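Local coordinates for acetyltransferase, GNAT family (Streptococcus agalactiae 2603V/R, PDB 2PC1), which probably transfers an acetyl or other acyl group from a coenzyme A thioester to an acceptor not yet identified, as enzymes of the GNAT family do, at residues E39-I44 with G57-N62; S49-K54 with E151-M156; E94-D97 with K103-H106; H158-L163 with L178-I183. One frame throughout, in Å; residues are numbered along the deposited sequence.

Contact 1. Residues E39-I44 with G57-N62; sequences EARAEI and GYPNRN. With SO4 (sulfate ion), chain B.
Arg41 reaches out from helix 30-46 and meets three successive carbonyls of the loop at Gly57-Pro59 with the end of its guanidinium. Its CG stands anti to the backbone N (chi1 -170°), which carries the chain outward from the helix, and a bend at chi3 then turns the flat group to the loop. Arg41 NH2 gives the straighter bond, 2.9 Å to Pro59 O with an N-H...O angle of 157°; the oxygen lies near the guanidinium plane, although the donor sits above the plane of the carbonyl. Within the contact Arg41 NH1 makes two weak bonds, 3.0 Å to Tyr58 O, at the guanidinium edge, and 3.3 Å to Gly57 O, which it meets obliquely. Pro59 CD comes within van der Waals range of Arg41 NH1, at 3.7 Å. The peptide before Pro59 is cis, and Pro59 CB lies over the centre of one face of the Tyr58 ring. The CB of Tyr58 points away from the helix, and at the far end of the ring the OH donates to O3 of a sulfate ion at 2.7 Å. Two partners outside the contact add to the grip: Glu38 forms a salt bridge to NH2, and Trp52 O accepts from NH1. Several oxygens thus fix the rotation of the guanidinium. Asn60 follows as the N-cap of helix 61-70. The contact therefore ties helix 30-46 to the loop leading into helix 61-70, the two helices between strands 20-24 and 73-78 that follow the first main strand in GNAT folds.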
loop_
_atom_site.group_PDB
_atom_site.type_symbol
_atom_site.label_atom_id
_atom_site.label_comp_id
_atom_site.label_asym_id
_atom_site.label_seq_id
_atom_site.Cartn_x
_atom_site.Cartn_y
_atom_site.Cartn_z
ATOM N N GLU A 39 1.934 -10.737 10.399
ATOM C CA GLU A 39 2.682 -11.648 9.527
ATOM C C GLU A 39 3.621 -10.847 8.641
ATOM O O GLU A 39 4.822 -11.160 8.505
ATOM C CB GLU A 39 1.735 -12.561 8.723
ATOM C CG GLU A 39 1.017 -13.643 9.572
ATOM C CD GLU A 39 -0.143 -14.328 8.821
ATOM O OE1 GLU A 39 -0.213 -14.199 7.578
ATOM O OE2 GLU A 39 -0.994 -14.969 9.484
ATOM N N ALA A 40 3.090 -9.792 8.047
ATOM C CA ALA A 40 3.881 -8.956 7.200
ATOM C C ALA A 40 5.027 -8.268 7.942
ATOM O O ALA A 40 6.149 -8.166 7.433
ATOM C CB ALA A 40 2.997 -7.933 6.487
ATOM N N ARG A 41 4.745 -7.800 9.153
ATOM C CA ARG A 41 5.747 -7.156 9.966
ATOM C C ARG A 41 6.910 -8.129 10.216
ATOM O O ARG A 41 8.078 -7.714 10.183
ATOM C CB ARG A 41 5.147 -6.690 11.298
ATOM C CG ARG A 41 6.068 -5.796 12.103
ATOM C CD ARG A 41 5.598 -5.602 13.537
ATOM N NE ARG A 41 4.165 -5.385 13.707
ATOM C CZ ARG A 41 3.529 -4.223 13.561
ATOM N NH1 ARG A 41 4.177 -3.133 13.167
ATOM N NH2 ARG A 41 2.220 -4.153 13.789
ATOM N N ALA A 42 6.614 -9.399 10.490
ATOM C CA ALA A 42 7.657 -10.389 10.760
ATOM C C ALA A 42 8.468 -10.666 9.503
ATOM O O ALA A 42 9.667 -10.947 9.565
ATOM C CB ALA A 42 7.044 -11.650 11.280
ATOM N N GLU A 43 7.806 -10.663 8.360
ATOM C CA GLU A 43 8.523 -10.916 7.115
ATOM C C GLU A 43 9.443 -9.741 6.810
ATOM O O GLU A 43 10.617 -9.939 6.451
ATOM C CB GLU A 43 7.572 -11.240 5.957
ATOM C CG GLU A 43 6.879 -12.599 6.112
ATOM C CD GLU A 43 7.849 -13.780 6.303
ATOM O OE1 GLU A 43 8.530 -14.119 5.326
ATOM O OE2 GLU A 43 7.927 -14.375 7.409
ATOM N N ILE A 44 8.965 -8.515 6.988
ATOM C CA ILE A 44 9.858 -7.365 6.846
ATOM C C ILE A 44 11.096 -7.460 7.754
ATOM O O ILE A 44 12.225 -7.093 7.345
ATOM C CB ILE A 44 9.125 -6.045 7.137
ATOM C CG1 ILE A 44 8.052 -5.811 6.085
ATOM C CG2 ILE A 44 10.125 -4.869 7.170
ATOM C CD1 ILE A 44 7.127 -4.674 6.387
ATOM N N GLY A 57 4.744 0.698 17.297
ATOM C CA GLY A 57 3.933 -0.420 16.802
ATOM C C GLY A 57 3.273 -0.177 15.449
ATOM O O GLY A 57 2.470 -0.995 14.997
ATOM N N TYR A 58 3.592 0.939 14.804
ATOM C CA TYR A 58 2.980 1.274 13.536
ATOM C C TYR A 58 3.266 0.194 12.493
ATOM O O TYR A 58 4.405 -0.230 12.369
ATOM C CB TYR A 58 3.525 2.600 12.998
ATOM C CG TYR A 58 3.052 2.895 11.606
ATOM C CD1 TYR A 58 1.831 3.531 11.399
ATOM C CD2 TYR A 58 3.782 2.491 10.478
ATOM C CE1 TYR A 58 1.374 3.772 10.143
ATOM C CE2 TYR A 58 3.335 2.735 9.210
ATOM C CZ TYR A 58 2.120 3.388 9.039
ATOM O OH TYR A 58 1.693 3.634 7.777
ATOM N N PRO A 59 2.239 -0.242 11.743
ATOM C CA PRO A 59 0.824 0.071 11.894
ATOM C C PRO A 59 0.222 -0.781 12.996
ATOM O O PRO A 59 0.371 -2.009 12.984
ATOM C CB PRO A 59 0.235 -0.290 10.530
ATOM C CG PRO A 59 1.305 -0.937 9.766
ATOM C CD PRO A 59 2.472 -1.121 10.585
ATOM N N ASN A 60 -0.445 -0.152 13.953
ATOM C CA ASN A 60 -1.056 -0.887 15.045
ATOM C C ASN A 60 -2.578 -0.930 14.892
ATOM O O ASN A 60 -3.134 -0.433 13.921
ATOM C CB ASN A 60 -0.636 -0.308 16.394
ATOM C CG ASN A 60 -0.996 1.142 16.555
ATOM O OD1 ASN A 60 -2.055 1.591 16.114
ATOM N ND2 ASN A 60 -0.107 1.895 17.217
ATOM N N ARG A 61 -3.254 -1.545 15.854
ATOM C CA ARG A 61 -4.689 -1.752 15.771
ATOM C C ARG A 61 -5.407 -0.412 15.607
ATOM O O ARG A 61 -6.340 -0.287 14.840
ATOM C CB ARG A 61 -5.161 -2.484 17.033
ATOM C CG ARG A 61 -6.662 -2.733 17.167
ATOM C CD ARG A 61 -6.945 -3.654 18.359
ATOM N NE ARG A 61 -6.439 -4.996 18.075
ATOM C CZ ARG A 61 -7.165 -6.017 17.612
ATOM N NH1 ARG A 61 -8.466 -5.885 17.408
ATOM N NH2 ARG A 61 -6.574 -7.173 17.349
ATOM N N ASN A 62 -4.962 0.584 16.363
ATOM C CA ASN A 62 -5.556 1.912 16.239
ATOM C C ASN A 62 -5.358 2.536 14.867
ATOM O O ASN A 62 -6.240 3.239 14.360
ATOM C CB ASN A 62 -5.031 2.861 17.314
ATOM C CG ASN A 62 -5.504 2.486 18.713
ATOM O OD1 ASN A 62 -6.552 1.860 18.901
ATOM N ND2 ASN A 62 -4.711 2.858 19.707
HETATM S S SO4 B . 3.763 2.431 5.091
HETATM O O1 SO4 B . 2.820 1.414 5.489
HETATM O O2 SO4 B . 3.703 2.577 3.640
HETATM O O3 SO4 B . 3.483 3.705 5.723
HETATM O O4 SO4 B . 5.096 1.964 5.461
#

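Contact 2. Residues S49-K54 with E151-M156; sequences SDQWQK and EKNVTM. With SO4 (sulfate ion), chain B.
Two side-chain amides meet almost at a right angle, those of Gln51 and Asn153, their planes 82° apart. Asn153 ND2 donates to Gln51 OE1 at 3.0 Å, and the acceptor lies in the amide plane of Asn153, whereas the donor is tilted from the carbonyl plane of Gln51. At the other end of the Gln51 amide, NE2 gives a bond of 2.9 Å to O4 of a sulfate ion. The same ion sits at the edge of the Trp52 indole, in its plane, where NE1 lies 3.1 Å from O4 and also bonds O1. Gln51 runs extended from a CG anti to the backbone N (chi1 -175°), which places its amide between Asn153 and the sulfate. Asn153 is also the N-cap of helix 154-162, its OD1 accepting from the N of Met156, present as selenomethionine, at 3.0 Å. The Lys152 chain lies alongside Ser49, its CD 3.7 Å from Ser49 CA, and a water joins Lys152 NZ to Asp50 N. Ser49 OG closes an ST turn by accepting from Gln51 N at 3.0 Å. Arg116 N also donates to the sulfate, which probably came from the crystallisation liquor. The two amides thus link helix cap and anion through consecutive hydrogen bonds, and the bond from Asn153 fixes which end of the Gln51 amide is the oxygen, consistent with NE2 being turned to the sulfate. The ion's direct donors are neutral, with the Arg116 guanidinium near by on Tyr58 OH, consistent with a pocket able to hold an anionic or polar group.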
loop_
_atom_site.group_PDB
_atom_site.type_symbol
_atom_site.label_atom_id
_atom_site.label_comp_id
_atom_site.label_asym_id
_atom_site.label_seq_id
_atom_site.Cartn_x
_atom_site.Cartn_y
_atom_site.Cartn_z
ATOM N N SER A 49 15.251 -4.520 7.541
ATOM C CA SER A 49 14.603 -3.218 7.478
ATOM C C SER A 49 13.982 -2.834 8.805
ATOM O O SER A 49 13.489 -3.686 9.537
ATOM C CB SER A 49 13.518 -3.279 6.421
ATOM O OG SER A 49 12.812 -2.056 6.330
ATOM N N ASP A 50 13.927 -1.532 9.074
ATOM C CA ASP A 50 13.219 -1.044 10.236
ATOM C C ASP A 50 11.777 -0.652 9.919
ATOM O O ASP A 50 11.059 -0.208 10.809
ATOM C CB ASP A 50 13.981 0.095 10.931
ATOM C CG ASP A 50 14.115 1.344 10.083
ATOM O OD1 ASP A 50 13.612 1.404 8.947
ATOM O OD2 ASP A 50 14.759 2.296 10.592
ATOM N N GLN A 51 11.325 -0.859 8.678
ATOM C CA GLN A 51 9.954 -0.578 8.316
ATOM C C GLN A 51 8.994 -1.380 9.190
ATOM O O GLN A 51 9.098 -2.597 9.263
ATOM C CB GLN A 51 9.702 -0.898 6.842
ATOM C CG GLN A 51 8.312 -0.499 6.401
ATOM C CD GLN A 51 8.093 -0.632 4.912
ATOM O OE1 GLN A 51 8.764 -1.420 4.242
ATOM N NE2 GLN A 51 7.131 0.130 4.385
ATOM N N TRP A 52 8.113 -0.680 9.884
ATOM C CA TRP A 52 7.088 -1.254 10.780
ATOM C C TRP A 52 7.667 -1.873 12.054
ATOM O O TRP A 52 6.962 -2.590 12.759
ATOM C CB TRP A 52 6.195 -2.275 10.076
ATOM C CG TRP A 52 5.387 -1.782 8.925
ATOM C CD1 TRP A 52 5.447 -0.569 8.314
ATOM C CD2 TRP A 52 4.411 -2.551 8.222
ATOM N NE1 TRP A 52 4.535 -0.534 7.280
ATOM C CE2 TRP A 52 3.883 -1.734 7.212
ATOM C CE3 TRP A 52 3.922 -3.846 8.367
ATOM C CZ2 TRP A 52 2.909 -2.190 6.310
ATOM C CZ3 TRP A 52 2.922 -4.280 7.493
ATOM C CH2 TRP A 52 2.443 -3.459 6.477
ATOM N N GLN A 53 8.931 -1.605 12.360
ATOM C CA GLN A 53 9.632 -2.265 13.473
ATOM C C GLN A 53 9.845 -1.341 14.653
ATOM O O GLN A 53 10.591 -1.692 15.562
ATOM C CB GLN A 53 10.994 -2.776 13.020
ATOM C CG GLN A 53 11.002 -3.607 11.750
ATOM C CD GLN A 53 10.101 -4.821 11.811
ATOM O OE1 GLN A 53 10.131 -5.574 12.801
ATOM N NE2 GLN A 53 9.360 -5.080 10.724
ATOM N N LYS A 54 9.190 -0.193 14.660
ATOM C CA LYS A 54 9.466 0.845 15.672
ATOM C C LYS A 54 8.644 0.651 16.929
ATOM O O LYS A 54 7.647 -0.075 16.939
ATOM C CB LYS A 54 9.160 2.233 15.107
ATOM C CG LYS A 54 9.805 2.551 13.774
ATOM C CD LYS A 54 11.290 2.323 13.788
ATOM N N GLU A 151 13.759 1.757 1.358
ATOM C CA GLU A 151 14.844 1.406 0.498
ATOM C C GLU A 151 15.144 -0.076 0.472
ATOM O O GLU A 151 15.624 -0.593 -0.536
ATOM C CB GLU A 151 16.106 2.169 0.927
ATOM C CG GLU A 151 16.049 3.642 0.599
ATOM C CD GLU A 151 17.258 4.380 1.118
ATOM O OE1 GLU A 151 17.572 4.268 2.324
ATOM O OE2 GLU A 151 17.892 5.060 0.313
ATOM N N LYS A 152 14.918 -0.761 1.597
ATOM C CA LYS A 152 15.201 -2.185 1.673
ATOM C C LYS A 152 14.047 -3.071 1.186
ATOM O O LYS A 152 14.192 -4.285 1.073
ATOM C CB LYS A 152 15.571 -2.578 3.102
ATOM C CG LYS A 152 16.871 -1.972 3.552
ATOM C CD LYS A 152 17.231 -2.413 4.952
ATOM C CE LYS A 152 18.468 -1.676 5.453
ATOM N NZ LYS A 152 18.795 -2.003 6.880
ATOM N N ASN A 153 12.906 -2.460 0.868
ATOM C CA ASN A 153 11.698 -3.197 0.454
ATOM C C ASN A 153 11.706 -3.450 -1.049
ATOM O O ASN A 153 10.940 -2.875 -1.827
ATOM C CB ASN A 153 10.413 -2.549 0.939
ATOM C CG ASN A 153 9.267 -3.537 1.029
ATOM O OD1 ASN A 153 9.226 -4.515 0.280
ATOM N ND2 ASN A 153 8.367 -3.329 1.987
ATOM N N VAL A 154 12.618 -4.314 -1.431
ATOM C CA VAL A 154 12.809 -4.612 -2.841
ATOM C C VAL A 154 11.573 -5.301 -3.376
ATOM O O VAL A 154 11.227 -5.113 -4.551
ATOM C CB VAL A 154 14.103 -5.438 -3.069
ATOM C CG1 VAL A 154 14.168 -5.967 -4.512
ATOM C CG2 VAL A 154 15.291 -4.571 -2.774
ATOM N N THR A 155 10.869 -6.064 -2.544
ATOM C CA THR A 155 9.666 -6.723 -2.991
ATOM C C THR A 155 8.623 -5.686 -3.431
ATOM O O THR A 155 8.002 -5.814 -4.480
ATOM C CB THR A 155 9.114 -7.617 -1.891
ATOM O OG1 THR A 155 10.107 -8.622 -1.591
ATOM C CG2 THR A 155 7.784 -8.272 -2.305
HETATM N N MSE A 156 8.422 -4.646 -2.620
HETATM C CA MSE A 156 7.494 -3.604 -2.974
HETATM C C MSE A 156 7.983 -2.793 -4.160
HETATM O O MSE A 156 7.185 -2.431 -5.028
HETATM C CB MSE A 156 7.219 -2.673 -1.800
HETATM C CG MSE A 156 6.114 -1.673 -2.048
HETATM SE SE MSE A 156 4.411 -2.458 -2.507
HETATM C CE MSE A 156 4.251 -3.827 -1.117
HETATM S S SO4 B . 3.763 2.431 5.091
HETATM O O1 SO4 B . 2.820 1.414 5.489
HETATM O O2 SO4 B . 3.703 2.577 3.640
HETATM O O3 SO4 B . 3.483 3.705 5.723
HETATM O O4 SO4 B . 5.096 1.964 5.461
HETATM O O HOH W 1 16.643 -0.243 7.978
#

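Contact 3. Residues E94-D97 with K103-H106; sequences EVYD and KWLH
Trp104 turns its indole to Tyr96 and makes both a polar and an apolar contact with that one residue. Its NE1 donates to Tyr96 O at 2.9 Å in a nearly straight bond (171°); the oxygen lies in the indole plane, while the donor stands above the plane of the carbonyl. The benzene half of the indole then slants over one face of the tyrosine ring, Trp104 CZ2 coming to 3.4 Å from Tyr96 CG and CH2 sitting farther toward the rim. The planes are 47° apart and the centroids of the two six-membered rings 5.0 Å apart, an oblique aromatic contact. Tyr96 holds CG anti to its carbonyl carbon, and a chi2 of only 4° turns the ring so that its face meets CZ2 while the backbone oxygen remains accessible to NE1. The phenol end is held by Asp148, which hydrogen-bonds the OH. Both residues are buried in the loop between strands 81-91 and 111-119, where the contact pins the loop onto the sheet: Trp104 packs on Ala179 and Gln181 of strand 177-183 and has a cation-pi contact with Arg146, and Tyr96 lies against Arg146 of strand 144-149 and Val171 of strand 166-171.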
loop_
_atom_site.group_PDB
_atom_site.type_symbol
_atom_site.label_atom_id
_atom_site.label_comp_id
_atom_site.label_asym_id
_atom_site.label_seq_id
_atom_site.Cartn_x
_atom_site.Cartn_y
_atom_site.Cartn_z
ATOM N N GLU A 94 1.668 15.761 2.685
ATOM C CA GLU A 94 2.555 16.904 2.823
ATOM C C GLU A 94 4.025 16.545 2.585
ATOM O O GLU A 94 4.763 17.297 1.966
ATOM C CB GLU A 94 2.417 17.556 4.209
ATOM C CG GLU A 94 0.987 17.981 4.582
ATOM C CD GLU A 94 0.383 19.017 3.649
ATOM O OE1 GLU A 94 1.088 19.974 3.265
ATOM O OE2 GLU A 94 -0.817 18.879 3.315
ATOM N N VAL A 95 4.437 15.384 3.075
ATOM C CA VAL A 95 5.845 15.000 2.976
ATOM C C VAL A 95 6.258 14.789 1.510
ATOM O O VAL A 95 7.419 14.914 1.158
ATOM C CB VAL A 95 6.142 13.765 3.867
ATOM C CG1 VAL A 95 7.536 13.185 3.610
ATOM C CG2 VAL A 95 6.008 14.175 5.329
ATOM N N TYR A 96 5.304 14.464 0.645
ATOM C CA TYR A 96 5.592 14.303 -0.776
ATOM C C TYR A 96 6.021 15.609 -1.441
ATOM O O TYR A 96 6.716 15.600 -2.458
ATOM C CB TYR A 96 4.390 13.695 -1.517
ATOM C CG TYR A 96 4.194 12.223 -1.322
ATOM C CD1 TYR A 96 4.990 11.453 -0.466
ATOM C CD2 TYR A 96 3.171 11.566 -1.990
ATOM C CE1 TYR A 96 4.792 10.074 -0.316
ATOM C CE2 TYR A 96 2.965 10.220 -1.818
ATOM C CZ TYR A 96 3.769 9.471 -1.007
ATOM O OH TYR A 96 3.492 8.118 -0.908
ATOM N N ASP A 97 5.658 16.751 -0.859
ATOM C CA ASP A 97 6.129 17.995 -1.383
ATOM C C ASP A 97 7.619 18.208 -1.170
ATOM O O ASP A 97 8.190 19.055 -1.818
ATOM C CB ASP A 97 5.381 19.172 -0.748
ATOM C CG ASP A 97 3.879 19.135 -1.019
ATOM O OD1 ASP A 97 3.480 18.623 -2.089
ATOM O OD2 ASP A 97 3.108 19.627 -0.152
ATOM N N LYS A 103 11.915 14.313 -8.761
ATOM C CA LYS A 103 10.732 15.152 -8.793
ATOM C C LYS A 103 9.576 14.295 -9.280
ATOM O O LYS A 103 9.785 13.271 -9.911
ATOM C CB LYS A 103 10.938 16.341 -9.725
ATOM C CG LYS A 103 11.166 16.001 -11.131
ATOM C CD LYS A 103 11.380 17.291 -11.950
ATOM N N TRP A 104 8.374 14.716 -8.983
ATOM C CA TRP A 104 7.192 13.985 -9.423
ATOM C C TRP A 104 6.986 14.185 -10.920
ATOM O O TRP A 104 7.535 15.128 -11.537
ATOM C CB TRP A 104 5.976 14.455 -8.646
ATOM C CG TRP A 104 6.006 14.144 -7.191
ATOM C CD1 TRP A 104 6.208 15.015 -6.145
ATOM C CD2 TRP A 104 5.843 12.864 -6.607
ATOM N NE1 TRP A 104 6.161 14.349 -4.959
ATOM C CE2 TRP A 104 5.955 13.016 -5.206
ATOM C CE3 TRP A 104 5.598 11.590 -7.130
ATOM C CZ2 TRP A 104 5.820 11.944 -4.328
ATOM C CZ3 TRP A 104 5.458 10.545 -6.260
ATOM C CH2 TRP A 104 5.568 10.733 -4.867
ATOM N N LEU A 105 6.208 13.299 -11.534
ATOM C CA LEU A 105 5.925 13.399 -12.948
ATOM C C LEU A 105 5.165 14.678 -13.244
ATOM O O LEU A 105 5.310 15.240 -14.323
ATOM C CB LEU A 105 5.118 12.194 -13.406
ATOM C CG LEU A 105 5.775 10.839 -13.193
ATOM C CD1 LEU A 105 4.825 9.759 -13.657
ATOM C CD2 LEU A 105 7.083 10.745 -13.924
ATOM N N HIS A 106 4.306 15.077 -12.312
ATOM C CA HIS A 106 3.655 16.396 -12.291
ATOM C C HIS A 106 3.278 16.697 -10.851
ATOM O O HIS A 106 3.162 15.768 -10.042
ATOM C CB HIS A 106 2.444 16.539 -13.270
ATOM C CG HIS A 106 1.220 15.744 -12.896
ATOM N ND1 HIS A 106 0.477 15.987 -11.755
ATOM C CD2 HIS A 106 0.578 14.740 -13.542
ATOM C CE1 HIS A 106 -0.541 15.141 -11.701
ATOM N NE2 HIS A 106 -0.495 14.367 -12.769
#

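Contact 4. Residues H158-L163 with L178-I183; sequences HILNKL and LAYQKI. With SO4 (sulfate ion), chain C.
Leu160 lays one methyl over a face of the Tyr180 ring: CD1 is 4.0 Å from the ring centroid and 26° off its normal, a CH-pi contact, with Tyr180 CD1 its nearest ring atom at 3.7 Å. The methyl sits offset toward the rim of the ring. Two residues beyond Tyr180 on the strand, Lys182 NZ donates to Leu163 O at 2.7 Å, in the carbonyl plane; this joins Leu163 to the strand by a polar bond beside the apolar contact. Lys182 starts with CG anti to the backbone N, runs extended, and bends at chi4 (73°), bringing NZ to that carbonyl. Leu160 also touches Cys147 on the adjacent strand 144-149, and Leu163 packs on Leu133 and Gln134 of helix 127-139. Away from the strand, His158 NE2 and Lys162 NZ each hydrogen-bond O2 of a second sulfate ion, both at 2.8 Å; the histidine bond is nearly straight at 178° and lies in the ring plane. Strand 177-183 pairs antiparallel with both 144-149 and 166-171, and helix 154-162 covers one face of it, the helix-on-sheet packing found in the C-terminal half of the GNAT fold.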
loop_
_atom_site.group_PDB
_atom_site.type_symbol
_atom_site.label_atom_id
_atom_site.label_comp_id
_atom_site.label_asym_id
_atom_site.label_seq_id
_atom_site.Cartn_x
_atom_site.Cartn_y
_atom_site.Cartn_z
ATOM N N HIS A 158 9.637 -3.928 -6.575
ATOM C CA HIS A 158 9.400 -4.778 -7.720
ATOM C C HIS A 158 7.936 -4.732 -8.148
ATOM O O HIS A 158 7.608 -4.563 -9.322
ATOM C CB HIS A 158 9.817 -6.211 -7.394
ATOM C CG HIS A 158 9.620 -7.137 -8.543
ATOM N ND1 HIS A 158 10.508 -7.215 -9.586
ATOM C CD2 HIS A 158 8.595 -7.965 -8.857
ATOM C CE1 HIS A 158 10.054 -8.068 -10.486
ATOM N NE2 HIS A 158 8.895 -8.546 -10.060
ATOM N N ILE A 159 7.055 -4.874 -7.171
ATOM C CA ILE A 159 5.619 -4.821 -7.436
ATOM C C ILE A 159 5.232 -3.492 -8.106
ATOM O O ILE A 159 4.499 -3.470 -9.090
ATOM C CB ILE A 159 4.820 -5.057 -6.156
ATOM C CG1 ILE A 159 4.980 -6.505 -5.669
ATOM C CG2 ILE A 159 3.359 -4.720 -6.375
ATOM C CD1 ILE A 159 4.593 -6.694 -4.223
ATOM N N LEU A 160 5.745 -2.386 -7.575
ATOM C CA LEU A 160 5.413 -1.079 -8.142
ATOM C C LEU A 160 5.908 -0.953 -9.570
ATOM O O LEU A 160 5.195 -0.465 -10.441
ATOM C CB LEU A 160 5.935 0.025 -7.235
ATOM C CG LEU A 160 5.267 0.095 -5.843
ATOM C CD1 LEU A 160 5.987 1.101 -4.984
ATOM C CD2 LEU A 160 3.779 0.434 -5.951
ATOM N N ASN A 161 7.106 -1.455 -9.827
ATOM C CA ASN A 161 7.691 -1.455 -11.179
ATOM C C ASN A 161 6.787 -2.267 -12.110
ATOM O O ASN A 161 6.451 -1.816 -13.224
ATOM C CB ASN A 161 9.112 -2.030 -11.090
ATOM C CG ASN A 161 9.795 -2.124 -12.406
ATOM O OD1 ASN A 161 9.476 -2.998 -13.197
ATOM N ND2 ASN A 161 10.804 -1.280 -12.618
ATOM N N LYS A 162 6.353 -3.442 -11.659
ATOM C CA LYS A 162 5.518 -4.321 -12.493
ATOM C C LYS A 162 4.189 -3.680 -12.833
ATOM O O LYS A 162 3.637 -3.915 -13.926
ATOM C CB LYS A 162 5.271 -5.659 -11.789
ATOM C CG LYS A 162 6.442 -6.611 -11.811
ATOM C CD LYS A 162 6.663 -7.253 -13.172
ATOM C CE LYS A 162 5.521 -8.202 -13.563
ATOM N NZ LYS A 162 5.130 -9.225 -12.537
ATOM N N LEU A 163 3.677 -2.873 -11.912
ATOM C CA LEU A 163 2.396 -2.204 -12.097
ATOM C C LEU A 163 2.534 -0.940 -12.934
ATOM O O LEU A 163 1.525 -0.321 -13.246
ATOM C CB LEU A 163 1.804 -1.853 -10.742
ATOM C CG LEU A 163 1.301 -3.023 -9.890
ATOM C CD1 LEU A 163 1.089 -2.606 -8.473
ATOM C CD2 LEU A 163 0.041 -3.577 -10.460
ATOM N N LEU A 178 11.477 5.831 -0.879
ATOM C CA LEU A 178 11.512 5.884 -2.338
ATOM C C LEU A 178 10.113 6.144 -2.832
ATOM O O LEU A 178 9.197 5.409 -2.487
ATOM C CB LEU A 178 12.044 4.577 -2.890
ATOM C CG LEU A 178 13.433 4.176 -2.409
ATOM C CD1 LEU A 178 13.843 2.874 -3.022
ATOM C CD2 LEU A 178 14.488 5.248 -2.743
ATOM N N ALA A 179 9.932 7.186 -3.627
ATOM C CA ALA A 179 8.640 7.654 -4.039
ATOM C C ALA A 179 8.364 7.257 -5.486
ATOM O O ALA A 179 9.221 7.435 -6.361
ATOM C CB ALA A 179 8.614 9.163 -3.928
ATOM N N TYR A 180 7.161 6.769 -5.748
ATOM C CA TYR A 180 6.725 6.211 -7.014
ATOM C C TYR A 180 5.389 6.833 -7.447
ATOM O O TYR A 180 4.524 7.125 -6.616
ATOM C CB TYR A 180 6.530 4.710 -6.895
ATOM C CG TYR A 180 7.800 3.933 -6.766
ATOM C CD1 TYR A 180 8.429 3.773 -5.555
ATOM C CD2 TYR A 180 8.377 3.345 -7.872
ATOM C CE1 TYR A 180 9.585 3.054 -5.423
ATOM C CE2 TYR A 180 9.556 2.608 -7.765
ATOM C CZ TYR A 180 10.152 2.465 -6.539
ATOM O OH TYR A 180 11.313 1.729 -6.393
ATOM N N GLN A 181 5.208 6.996 -8.758
ATOM C CA GLN A 181 3.978 7.542 -9.309
ATOM C C GLN A 181 3.589 6.797 -10.577
ATOM O O GLN A 181 4.438 6.484 -11.415
ATOM C CB GLN A 181 4.164 9.028 -9.596
ATOM C CG GLN A 181 2.954 9.752 -10.165
ATOM C CD GLN A 181 3.191 11.245 -10.323
ATOM O OE1 GLN A 181 4.315 11.716 -10.302
ATOM N NE2 GLN A 181 2.107 11.997 -10.499
ATOM N N LYS A 182 2.301 6.523 -10.681
ATOM C CA LYS A 182 1.698 5.932 -11.868
ATOM C C LYS A 182 0.568 6.808 -12.316
ATOM O O LYS A 182 -0.262 7.215 -11.493
ATOM C CB LYS A 182 1.154 4.554 -11.538
ATOM C CG LYS A 182 0.376 3.923 -12.684
ATOM C CD LYS A 182 -0.111 2.550 -12.313
ATOM C CE LYS A 182 -0.901 1.910 -13.451
ATOM N NZ LYS A 182 -0.083 1.468 -14.569
ATOM N N ILE A 183 0.536 7.126 -13.606
ATOM C CA ILE A 183 -0.608 7.780 -14.206
ATOM C C ILE A 183 -1.397 6.716 -14.988
ATOM O O ILE A 183 -0.863 6.105 -15.930
ATOM C CB ILE A 183 -0.166 8.901 -15.167
ATOM C CG1 ILE A 183 0.775 9.905 -14.484
ATOM C CG2 ILE A 183 -1.383 9.637 -15.707
ATOM C CD1 ILE A 183 0.246 10.558 -13.307
HETATM S S SO4 C . 7.013 -11.404 -10.348
HETATM O O1 SO4 C . 7.835 -12.616 -10.393
HETATM O O2 SO4 C . 7.369 -10.481 -11.413
HETATM O O3 SO4 C . 5.590 -11.772 -10.446
HETATM O O4 SO4 C . 7.260 -10.761 -9.046
#

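Overall arrangement
Contacts 1 and 2 interleave along the chain, their centres about 11 Å apart; Arg41 probably hydrogen-bonds Trp52 O and Gln53 NE2, which places both at the same sulfate site. Contact 2 also spans from that loop to the start of helix 154-162, which contact 4 uses farther along, about 16 Å away between centres. Contact 3 lies within the long loop closed by contact 2 and touches contact 4 through Leu105 and Trp104 against strand 177-183. Contacts 1 and 4, with centres about 22 Å apart, lie on opposite sides of the chain's centre. Contacts 1 and 2 thus border the anion site, while contacts 3 and 4 belong to the C-terminal part of the single mixed sheet.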